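Local coordinates for protein phospholethanolamine N-methyltransferase 2 (Haemonchus contortus, PDB 4KRI) that probably transfers methyl groups from S-adenosylmethionine to phosphomonomethylethanolamine and related phosphobases on the nematode route to phosphocholine, at residues 202-207 / 294-299; 289-294 / 315-320; 310-315 / 362-367. One frame throughout, in Å; residues are numbered along the deposited sequence.

Contact 1 of 3, residues 202-207 / 294-299. With SAH (S-adenosyl-L-homocysteine), chain D; 1SH (2-(methylamino)ethyl dihydrogen phosphate), chain E.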
loop_
_atom_site.group_PDB
_atom_site.type_symbol
_atom_site.label_atom_id
_atom_site.label_comp_id
_atom_site.label_asym_id
_atom_site.label_seq_id
_atom_site.Cartn_x
_atom_site.Cartn_y
_atom_site.Cartn_z
ATOM N N ILE A 202 1.795 7.465 12.048
ATOM C CA ILE A 202 1.495 8.681 11.298
ATOM C C ILE A 202 0.053 9.087 11.615
ATOM O O ILE A 202 -0.616 9.720 10.812
ATOM C CB ILE A 202 1.655 8.474 9.759
ATOM C CG1 ILE A 202 2.944 7.719 9.456
ATOM C CG2 ILE A 202 1.671 9.827 9.014
ATOM C CD1 ILE A 202 4.189 8.527 9.788
ATOM N N SER A 203 -0.427 8.711 12.798
ATOM C CA SER A 203 -1.807 8.966 13.185
ATOM C C SER A 203 -1.866 9.575 14.580
ATOM O O SER A 203 -1.003 9.303 15.420
ATOM C CB SER A 203 -2.614 7.670 13.148
ATOM O OG SER A 203 -1.939 6.666 13.892
ATOM N N PRO A 204 -2.884 10.406 14.826
ATOM C CA PRO A 204 -3.092 11.096 16.102
ATOM C C PRO A 204 -2.967 10.169 17.302
ATOM O O PRO A 204 -3.601 9.103 17.342
ATOM C CB PRO A 204 -4.547 11.571 15.994
ATOM C CG PRO A 204 -4.735 11.843 14.553
ATOM C CD PRO A 204 -3.881 10.815 13.814
ATOM N N GLY A 205 -2.130 10.565 18.254
ATOM C CA GLY A 205 -2.077 9.905 19.545
ATOM C C GLY A 205 -1.084 8.764 19.667
ATOM O O GLY A 205 -0.884 8.239 20.763
ATOM N N GLY A 206 -0.472 8.374 18.552
ATOM C CA GLY A 206 0.560 7.353 18.562
ATOM C C GLY A 206 0.134 6.032 19.181
ATOM O O GLY A 206 -1.022 5.619 19.051
ATOM N N TRP A 207 1.069 5.376 19.866
ATOM C CA TRP A 207 0.876 3.990 20.332
ATOM C C TRP A 207 -0.316 3.869 21.287
ATOM O O TRP A 207 -1.168 3.006 21.120
ATOM C CB TRP A 207 2.149 3.483 21.024
ATOM C CG TRP A 207 1.967 2.185 21.814
ATOM C CD1 TRP A 207 1.398 2.042 23.056
ATOM C CD2 TRP A 207 2.389 0.879 21.418
ATOM N NE1 TRP A 207 1.426 0.724 23.439
ATOM C CE2 TRP A 207 2.033 -0.012 22.455
ATOM C CE3 TRP A 207 3.026 0.373 20.287
ATOM C CZ2 TRP A 207 2.290 -1.381 22.386
ATOM C CZ3 TRP A 207 3.284 -0.983 20.220
ATOM C CH2 TRP A 207 2.920 -1.846 21.264
ATOM N N PHE A 294 -9.230 -3.002 9.290
ATOM C CA PHE A 294 -8.949 -1.850 10.130
ATOM C C PHE A 294 -8.383 -0.764 9.246
ATOM O O PHE A 294 -7.518 -1.035 8.417
ATOM C CB PHE A 294 -7.893 -2.262 11.163
ATOM C CG PHE A 294 -7.511 -1.163 12.126
ATOM C CD1 PHE A 294 -8.465 -0.567 12.936
ATOM C CD2 PHE A 294 -6.187 -0.757 12.246
ATOM C CE1 PHE A 294 -8.110 0.432 13.840
ATOM C CE2 PHE A 294 -5.821 0.245 13.147
ATOM C CZ PHE A 294 -6.782 0.832 13.952
ATOM N N SER A 295 -8.829 0.475 9.418
ATOM C CA SER A 295 -8.213 1.557 8.667
ATOM C C SER A 295 -8.099 2.761 9.557
ATOM O O SER A 295 -9.101 3.289 10.020
ATOM C CB SER A 295 -9.004 1.896 7.410
ATOM O OG SER A 295 -8.314 2.910 6.691
ATOM N N ARG A 296 -6.871 3.191 9.810
ATOM C CA ARG A 296 -6.657 4.262 10.777
ATOM C C ARG A 296 -6.195 5.554 10.101
ATOM O O ARG A 296 -5.035 5.661 9.680
ATOM C CB ARG A 296 -5.627 3.768 11.794
ATOM C CG ARG A 296 -5.321 4.740 12.889
ATOM C CD ARG A 296 -6.407 4.803 13.949
ATOM N NE ARG A 296 -6.319 6.137 14.524
ATOM C CZ ARG A 296 -5.416 6.477 15.434
ATOM N NH1 ARG A 296 -4.592 5.551 15.914
ATOM N NH2 ARG A 296 -5.349 7.722 15.875
ATOM N N ASP A 297 -7.127 6.495 9.958
ATOM C CA ASP A 297 -6.851 7.836 9.460
ATOM C C ASP A 297 -6.265 7.827 8.051
ATOM O O ASP A 297 -5.340 8.578 7.730
ATOM C CB ASP A 297 -5.991 8.595 10.482
ATOM C CG ASP A 297 -6.674 8.679 11.836
ATOM O OD1 ASP A 297 -7.923 8.796 11.862
ATOM O OD2 ASP A 297 -5.990 8.589 12.870
ATOM N N CYS A 298 -6.866 6.985 7.212
ATOM C CA CYS A 298 -6.476 6.824 5.820
ATOM C C CYS A 298 -7.559 7.313 4.861
ATOM O O CYS A 298 -7.258 7.972 3.862
ATOM C CB CYS A 298 -6.191 5.338 5.542
ATOM S SG CYS A 298 -6.299 4.814 3.799
ATOM N N ILE A 299 -8.818 7.002 5.149
ATOM C CA ILE A 299 -9.801 7.078 4.068
ATOM C C ILE A 299 -10.246 8.479 3.676
ATOM O O ILE A 299 -10.938 8.631 2.682
ATOM C CB ILE A 299 -11.012 6.115 4.236
ATOM C CG1 ILE A 299 -11.990 6.622 5.288
ATOM C CG2 ILE A 299 -10.530 4.695 4.548
ATOM C CD1 ILE A 299 -13.375 5.956 5.182
HETATM N N SAH D . -2.588 3.768 9.496
HETATM C CA SAH D . -1.234 4.352 9.679
HETATM C CB SAH D . -0.928 5.373 8.514
HETATM C CG SAH D . -1.749 6.657 8.466
HETATM S SD SAH D . -1.317 7.706 7.041
HETATM C C SAH D . -1.060 4.907 11.038
HETATM O O SAH D . -1.941 4.774 11.876
HETATM O OXT SAH D . 0.046 5.289 11.384
HETATM C "C5'" SAH D . -2.449 7.302 5.697
HETATM C "C4'" SAH D . -1.981 6.321 4.779
HETATM O "O4'" SAH D . -3.077 5.949 3.902
HETATM C "C3'" SAH D . -0.945 6.891 3.888
HETATM O "O3'" SAH D . 0.243 6.147 4.048
HETATM C "C2'" SAH D . -1.463 6.741 2.527
HETATM O "O2'" SAH D . -0.462 6.411 1.593
HETATM C "C1'" SAH D . -2.475 5.654 2.682
HETATM N N9 SAH D . -3.466 5.604 1.552
HETATM C C8 SAH D . -4.240 6.617 1.100
HETATM N N7 SAH D . -5.030 6.139 0.133
HETATM C C5 SAH D . -4.777 4.822 -0.020
HETATM C C6 SAH D . -5.299 3.839 -0.871
HETATM N N6 SAH D . -6.273 4.133 -1.799
HETATM N N1 SAH D . -4.808 2.585 -0.760
HETATM C C2 SAH D . -3.860 2.279 0.132
HETATM N N3 SAH D . -3.346 3.199 0.967
HETATM C C4 SAH D . -3.774 4.474 0.902
HETATM O O4 1SH E . -3.087 16.438 9.818
HETATM P P1 1SH E . -2.455 16.322 8.434
HETATM O O1 1SH E . -3.338 16.851 7.374
HETATM O O3 1SH E . -1.083 17.097 8.425
HETATM O O2 1SH E . -2.218 14.787 8.125
HETATM C C1 1SH E . -1.553 14.051 9.013
HETATM C C2 1SH E . -1.551 12.549 8.765
HETATM N N1 1SH E . -2.809 11.865 8.875
HETATM C C3 1SH E . -2.612 10.528 8.445
HETATM O O HOH W 1 -2.208 6.299 16.540
#

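Contact 2 of 3, residues 289-294 / 315-320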
loop_
_atom_site.group_PDB
_atom_site.type_symbol
_atom_site.label_atom_id
_atom_site.label_comp_id
_atom_site.label_asym_id
_atom_site.label_seq_id
_atom_site.Cartn_x
_atom_site.Cartn_y
_atom_site.Cartn_z
ATOM N N SER A 289 -12.277 -13.650 3.653
ATOM C CA SER A 289 -11.039 -14.202 4.189
ATOM C C SER A 289 -10.540 -13.500 5.445
ATOM O O SER A 289 -9.764 -14.091 6.210
ATOM C CB SER A 289 -9.950 -14.231 3.116
ATOM O OG SER A 289 -9.497 -12.931 2.825
ATOM N N PHE A 290 -10.979 -12.263 5.674
ATOM C CA PHE A 290 -10.503 -11.512 6.840
ATOM C C PHE A 290 -11.485 -11.488 7.999
ATOM O O PHE A 290 -12.678 -11.247 7.817
ATOM C CB PHE A 290 -10.120 -10.065 6.452
ATOM C CG PHE A 290 -8.887 -9.993 5.591
ATOM C CD1 PHE A 290 -7.628 -10.106 6.159
ATOM C CD2 PHE A 290 -8.984 -9.838 4.217
ATOM C CE1 PHE A 290 -6.488 -10.053 5.369
ATOM C CE2 PHE A 290 -7.838 -9.788 3.425
ATOM C CZ PHE A 290 -6.600 -9.894 4.005
ATOM N N ASP A 291 -10.967 -11.700 9.210
ATOM C CA ASP A 291 -11.775 -11.501 10.411
ATOM C C ASP A 291 -12.045 -10.021 10.696
ATOM O O ASP A 291 -13.107 -9.672 11.209
ATOM C CB ASP A 291 -11.095 -12.145 11.622
ATOM C CG ASP A 291 -10.990 -13.639 11.487
ATOM O OD1 ASP A 291 -12.036 -14.317 11.657
ATOM O OD2 ASP A 291 -9.875 -14.139 11.196
ATOM N N TYR A 292 -11.076 -9.163 10.371
ATOM C CA TYR A 292 -11.147 -7.739 10.666
ATOM C C TYR A 292 -10.571 -6.949 9.525
ATOM O O TYR A 292 -9.617 -7.375 8.883
ATOM C CB TYR A 292 -10.321 -7.395 11.929
ATOM C CG TYR A 292 -10.711 -8.238 13.102
ATOM C CD1 TYR A 292 -11.892 -7.983 13.793
ATOM C CD2 TYR A 292 -9.915 -9.297 13.514
ATOM C CE1 TYR A 292 -12.268 -8.771 14.866
ATOM C CE2 TYR A 292 -10.285 -10.096 14.587
ATOM C CZ TYR A 292 -11.460 -9.823 15.255
ATOM O OH TYR A 292 -11.836 -10.614 16.317
ATOM N N VAL A 293 -11.152 -5.786 9.278
ATOM C CA VAL A 293 -10.538 -4.813 8.403
ATOM C C VAL A 293 -10.431 -3.546 9.228
ATOM O O VAL A 293 -11.408 -3.087 9.827
ATOM C CB VAL A 293 -11.392 -4.561 7.144
ATOM C CG1 VAL A 293 -10.857 -3.357 6.377
ATOM C CG2 VAL A 293 -11.375 -5.797 6.247
ATOM N N PHE A 294 -9.230 -3.002 9.290
ATOM C CA PHE A 294 -8.949 -1.850 10.130
ATOM C C PHE A 294 -8.383 -0.764 9.246
ATOM O O PHE A 294 -7.518 -1.035 8.417
ATOM C CB PHE A 294 -7.893 -2.262 11.163
ATOM C CG PHE A 294 -7.511 -1.163 12.126
ATOM C CD1 PHE A 294 -8.465 -0.567 12.936
ATOM C CD2 PHE A 294 -6.187 -0.757 12.246
ATOM C CE1 PHE A 294 -8.110 0.432 13.840
ATOM C CE2 PHE A 294 -5.821 0.245 13.147
ATOM C CZ PHE A 294 -6.782 0.832 13.952
ATOM N N ALA A 315 -14.172 -8.590 1.199
ATOM C CA ALA A 315 -12.982 -9.224 1.773
ATOM C C ALA A 315 -13.223 -9.815 3.162
ATOM O O ALA A 315 -12.513 -10.726 3.580
ATOM C CB ALA A 315 -11.826 -8.232 1.815
ATOM N N LEU A 316 -14.215 -9.284 3.882
ATOM C CA LEU A 316 -14.527 -9.792 5.224
ATOM C C LEU A 316 -15.191 -11.153 5.171
ATOM O O LEU A 316 -16.004 -11.421 4.278
ATOM C CB LEU A 316 -15.464 -8.828 5.964
ATOM C CG LEU A 316 -14.864 -7.575 6.586
ATOM C CD1 LEU A 316 -15.974 -6.611 7.015
ATOM C CD2 LEU A 316 -14.029 -7.971 7.789
ATOM N N LYS A 317 -14.856 -12.010 6.136
ATOM C CA LYS A 317 -15.639 -13.217 6.402
ATOM C C LYS A 317 -17.032 -12.805 6.874
ATOM O O LYS A 317 -17.190 -11.753 7.484
ATOM C CB LYS A 317 -14.948 -14.047 7.498
ATOM C CG LYS A 317 -13.549 -14.496 7.132
ATOM C CD LYS A 317 -12.716 -14.956 8.349
ATOM C CE LYS A 317 -13.369 -16.111 9.088
ATOM N NZ LYS A 317 -12.488 -16.652 10.169
ATOM N N PRO A 318 -18.054 -13.618 6.580
ATOM C CA PRO A 318 -19.357 -13.405 7.222
ATOM C C PRO A 318 -19.164 -13.319 8.739
ATOM O O PRO A 318 -18.443 -14.167 9.296
ATOM C CB PRO A 318 -20.129 -14.679 6.869
ATOM C CG PRO A 318 -19.505 -15.157 5.578
ATOM C CD PRO A 318 -18.041 -14.799 5.694
ATOM N N GLY A 319 -19.749 -12.309 9.377
ATOM C CA GLY A 319 -19.577 -12.093 10.806
ATOM C C GLY A 319 -18.351 -11.257 11.149
ATOM O O GLY A 319 -18.149 -10.885 12.307
ATOM N N GLY A 320 -17.533 -10.956 10.145
ATOM C CA GLY A 320 -16.329 -10.155 10.351
ATOM C C GLY A 320 -16.631 -8.691 10.624
ATOM O O GLY A 320 -17.743 -8.216 10.383
#

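Contact 3 of 3, residues 310-315 / 362-367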
loop_
_atom_site.group_PDB
_atom_site.type_symbol
_atom_site.label_atom_id
_atom_site.label_comp_id
_atom_site.label_asym_id
_atom_site.label_seq_id
_atom_site.Cartn_x
_atom_site.Cartn_y
_atom_site.Cartn_z
ATOM N N SER A 310 -17.626 -1.490 -0.497
ATOM C CA SER A 310 -18.022 -2.757 -1.127
ATOM C C SER A 310 -16.848 -3.735 -1.184
ATOM O O SER A 310 -17.024 -4.944 -1.006
ATOM C CB SER A 310 -18.578 -2.534 -2.534
ATOM O OG SER A 310 -17.531 -2.227 -3.434
ATOM N N ARG A 311 -15.645 -3.207 -1.419
ATOM C CA ARG A 311 -14.446 -4.043 -1.417
ATOM C C ARG A 311 -14.128 -4.599 -0.026
ATOM O O ARG A 311 -13.729 -5.764 0.121
ATOM C CB ARG A 311 -13.246 -3.251 -1.934
ATOM C CG ARG A 311 -13.342 -2.831 -3.382
ATOM C CD ARG A 311 -11.992 -3.064 -4.046
ATOM N NE ARG A 311 -11.970 -2.731 -5.468
ATOM C CZ ARG A 311 -12.731 -3.315 -6.388
ATOM N NH1 ARG A 311 -13.601 -4.254 -6.039
ATOM N NH2 ARG A 311 -12.630 -2.951 -7.661
ATOM N N ILE A 312 -14.305 -3.772 0.993
ATOM C CA ILE A 312 -14.141 -4.211 2.374
ATOM C C ILE A 312 -15.163 -5.286 2.725
ATOM O O ILE A 312 -14.820 -6.318 3.306
ATOM C CB ILE A 312 -14.272 -3.016 3.350
ATOM C CG1 ILE A 312 -13.051 -2.110 3.243
ATOM C CG2 ILE A 312 -14.496 -3.492 4.780
ATOM C CD1 ILE A 312 -13.194 -0.807 4.005
ATOM N N TYR A 313 -16.428 -5.044 2.382
ATOM C CA TYR A 313 -17.475 -6.029 2.615
ATOM C C TYR A 313 -17.126 -7.367 1.967
ATOM O O TYR A 313 -17.290 -8.431 2.575
ATOM C CB TYR A 313 -18.801 -5.487 2.067
ATOM C CG TYR A 313 -20.003 -6.333 2.388
ATOM C CD1 TYR A 313 -20.808 -6.033 3.474
ATOM C CD2 TYR A 313 -20.346 -7.422 1.598
ATOM C CE1 TYR A 313 -21.932 -6.805 3.766
ATOM C CE2 TYR A 313 -21.462 -8.197 1.886
ATOM C CZ TYR A 313 -22.245 -7.879 2.975
ATOM O OH TYR A 313 -23.357 -8.642 3.271
ATOM N N ARG A 314 -16.636 -7.315 0.732
ATOM C CA ARG A 314 -16.287 -8.529 -0.011
ATOM C C ARG A 314 -15.164 -9.314 0.690
ATOM O O ARG A 314 -15.223 -10.551 0.787
ATOM C CB ARG A 314 -15.838 -8.146 -1.426
ATOM C CG ARG A 314 -15.307 -9.296 -2.263
ATOM C CD ARG A 314 -14.947 -8.812 -3.667
ATOM N NE ARG A 314 -14.467 -9.897 -4.519
ATOM C CZ ARG A 314 -13.199 -10.298 -4.559
ATOM N NH1 ARG A 314 -12.293 -9.699 -3.790
ATOM N NH2 ARG A 314 -12.834 -11.294 -5.359
ATOM N N ALA A 315 -14.172 -8.590 1.199
ATOM C CA ALA A 315 -12.982 -9.224 1.773
ATOM C C ALA A 315 -13.223 -9.815 3.162
ATOM O O ALA A 315 -12.513 -10.726 3.580
ATOM C CB ALA A 315 -11.826 -8.232 1.815
ATOM N N THR A 362 -24.173 -0.750 1.447
ATOM C CA THR A 362 -23.211 -1.832 1.234
ATOM C C THR A 362 -23.682 -3.156 1.835
ATOM O O THR A 362 -23.355 -4.243 1.338
ATOM C CB THR A 362 -21.859 -1.461 1.860
ATOM O OG1 THR A 362 -21.410 -0.220 1.309
ATOM C CG2 THR A 362 -20.827 -2.532 1.561
ATOM N N GLY A 363 -24.455 -3.073 2.909
ATOM C CA GLY A 363 -25.009 -4.275 3.504
ATOM C C GLY A 363 -24.499 -4.587 4.900
ATOM O O GLY A 363 -24.802 -5.652 5.451
ATOM N N PHE A 364 -23.727 -3.664 5.470
ATOM C CA PHE A 364 -23.241 -3.813 6.839
ATOM C C PHE A 364 -24.381 -3.706 7.851
ATOM O O PHE A 364 -25.364 -2.997 7.620
ATOM C CB PHE A 364 -22.187 -2.749 7.147
ATOM C CG PHE A 364 -20.860 -3.009 6.493
ATOM C CD1 PHE A 364 -20.038 -4.032 6.953
ATOM C CD2 PHE A 364 -20.430 -2.233 5.424
ATOM C CE1 PHE A 364 -18.820 -4.277 6.352
ATOM C CE2 PHE A 364 -19.202 -2.478 4.828
ATOM C CZ PHE A 364 -18.404 -3.494 5.299
ATOM N N ILE A 365 -24.250 -4.428 8.961
ATOM C CA ILE A 365 -25.205 -4.341 10.069
ATOM C C ILE A 365 -24.465 -3.929 11.343
ATOM O O ILE A 365 -23.246 -3.780 11.320
ATOM C CB ILE A 365 -25.941 -5.681 10.309
ATOM C CG1 ILE A 365 -24.943 -6.810 10.563
ATOM C CG2 ILE A 365 -26.804 -6.033 9.119
ATOM C CD1 ILE A 365 -25.567 -8.092 11.150
ATOM N N ASP A 366 -25.196 -3.745 12.445
ATOM C CA ASP A 366 -24.587 -3.346 13.720
ATOM C C ASP A 366 -23.652 -2.154 13.555
ATOM O O ASP A 366 -22.511 -2.177 14.026
ATOM C CB ASP A 366 -23.822 -4.514 14.354
ATOM C CG ASP A 366 -24.714 -5.695 14.660
ATOM O OD1 ASP A 366 -25.945 -5.503 14.769
ATOM O OD2 ASP A 366 -24.178 -6.813 14.796
ATOM N N ILE A 367 -24.134 -1.119 12.876
ATOM C CA ILE A 367 -23.314 0.058 12.595
ATOM C C ILE A 367 -23.165 0.965 13.817
ATOM O O ILE A 367 -24.155 1.366 14.434
ATOM C CB ILE A 367 -23.906 0.870 11.423
ATOM C CG1 ILE A 367 -23.823 0.043 10.130
ATOM C CG2 ILE A 367 -23.196 2.209 11.274
ATOM C CD1 ILE A 367 -24.713 0.566 8.995
#

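Contact 1 of 3, residues 202-207 / 294-299
Ser203 and Asp297 bring the two backbones closest, with their CA atoms 6.4 Å apart. The 202-207 segment swings through a type II beta turn from Ser203 to Gly206 and leads on toward the helix that follows; the 294-299 segment is the C-terminal end of strand 290-296 running into a loop. Arg296 CG sits anti to the backbone N (chi1 -178°) and the chain bends at chi2, which brings the guanidinium to the turn, beside Pro204 O. Its NH2 donates to Pro204 O over 2.7 Å, the oxygen lying in the guanidinium plane and offering a lone pair. Ser203 OG stands over one guanidinium face, toward the rim, and is tied to NH1 through a water that donates to OG and accepts from NH1 at 2.6 Å. Closer to the aliphatic chain, Arg296 NE makes a salt bridge to Asp297 OD2 at 3.0 Å, and that oxygen also lies 3.2 Å from Pro204 CD. The second carboxylate oxygen, OD1, is held by Trp424 and Thr325.

S-adenosylhomocysteine is gripped from both segments. Ile202 N donates to its OXT at 2.9 Å, nearly straight, Ser203 OG donates to its O, and its amino N donates to Arg296 O at 3.1 Å. On the substrate side, the methyl carbon C3 of phosphomonomethylethanolamine lies 3.2 Å from Ile202 O and also near Asp297 O. The ligand's amino acid end thus sits between Ile202 and Ser203 on one side and the strand end on the other, while two backbone carbonyls border the methylamine, an electronegative setting that would suit a cationic amine.

Contact 2 of 3, residues 289-294 / 315-320
Phe290 and Leu316 form a parallel bridge, CA to CA 4.7 Å, and their side chains diverge from it. Ala315 O, at the end of helix 305-315, takes two donors: Ser289 N at 2.9 Å, above the carbonyl plane, and Phe290 N at 3.0 Å, in that plane. Lys317 N returns a bond to Phe290 O, 2.9 Å long and nearly straight at 171°, and the same oxygen receives a CA-H...O contact from Leu316. Past the bridge, a type II turn from Lys317 to Gly320 reverses direction, and Gly320 CA comes up against Asp291 O, where glycine brings no side chain between the two backbones.

The charged pair is Asp291 and Lys317, whose side chains run alongside each other in the same direction. Lys317 CG and CD lie along the Ser289-Phe290 backbone, and a bend at chi3 (59°) then turns CE and NZ toward Asp291, NZ meeting OD1 at 2.8 Å on its syn side, somewhat out of the carboxylate plane. The other oxygen, OD2, accepts from Arg225 N, so this carboxylate bridges the lysine and the start of the neighbouring strand 225-229.

Apolar contacts form at two places. Leu316 CD2 passes close to Phe290 O and meets Val293 CG2 at 3.8 Å, the two side chains at a slant to each other. Phe290 turns a ring edge toward Ala315 O, while its CD2 touches Ala315 CB; Arg225 adds a cation-pi contact to the ring.

Strand 290-296 goes on to pair in parallel with 320-329 on one side and 225-229 on the other. Helix 305-315 lies between the first two in sequence, giving the right-handed beta-alpha-beta crossover of the Rossmann-like class I methyltransferase fold.

Contact 3 of 3, residues 310-315 / 362-367
A Schellman motif ends helix 352-362, with Gly363 at positive phi as its C-prime residue, and this helix end rests against helix 305-315 through Tyr313. The bonds of the motif run from Phe364 N to Ala359 O and from Gly363 N to Lys360 O; they turn the chain so that Thr362, Gly363 and Phe364 meet the tyrosine one after another.

Tyr313 holds its CG anti to the backbone N (chi1 -173°), which swings the ring out from its helix alongside the turn. Thr362 O lies over one face of that ring, toward the rim, while Gly363 O approaches the edge, 3.5 Å from CE1. Thr362 CG2 packs against Tyr313 CB at 3.6 Å and also rests near Ser310 CA; its hydroxyl, OG1, bonds instead to Ile358 O of its own helix.

Phe364 takes the CD1 edge of Tyr313 in a T-shaped pair: CD1 stands over the centre of the phenylalanine ring, with centroids 5.2 Å apart and planes at 76°. At the far end of the same ring, CZ touches Tyr313 CB at 3.8 Å, and Ile312 CG2 meets the ring edge at CZ, 3.9 Å away. No hydrogen bond crosses between the two segments, so the join rests on shape and aromatic contact.

Phe364 and Ile312 both also touch Val322 of strand 320-329, and Phe364 touches Ala429 of strand 422-430. The contact joins helix 305-315 to the C-terminal end of helix 352-362 and the loop after it, beside the strands of the methyltransferase fold, as in alpha/beta folds where flanking helices pack over the central strands.

How the contacts relate
Strand 290-296 carries contacts 1 and 2 at its two ends, their centres about 19 Å apart and their segments overlapping in sequence at Phe294. Contact 3 lies close to contact 2, centres about 9 Å apart; their segments overlap at Ala315, and the two touch where Leu316 CD1 meets Phe364 CE1 and Val293 CG1 meets Ile312 CG2. The centres of contacts 1 and 3 are about 20 Å apart, their nearest atoms about 6 Å, and they follow in series along the chain, whereas contact 2 interleaves with each. One methyltransferase domain thus holds all three, with the ligands at the C-terminal end of strand 290-296, and contacts 2 and 3 joined where helix 305-315 gives way to the next strand.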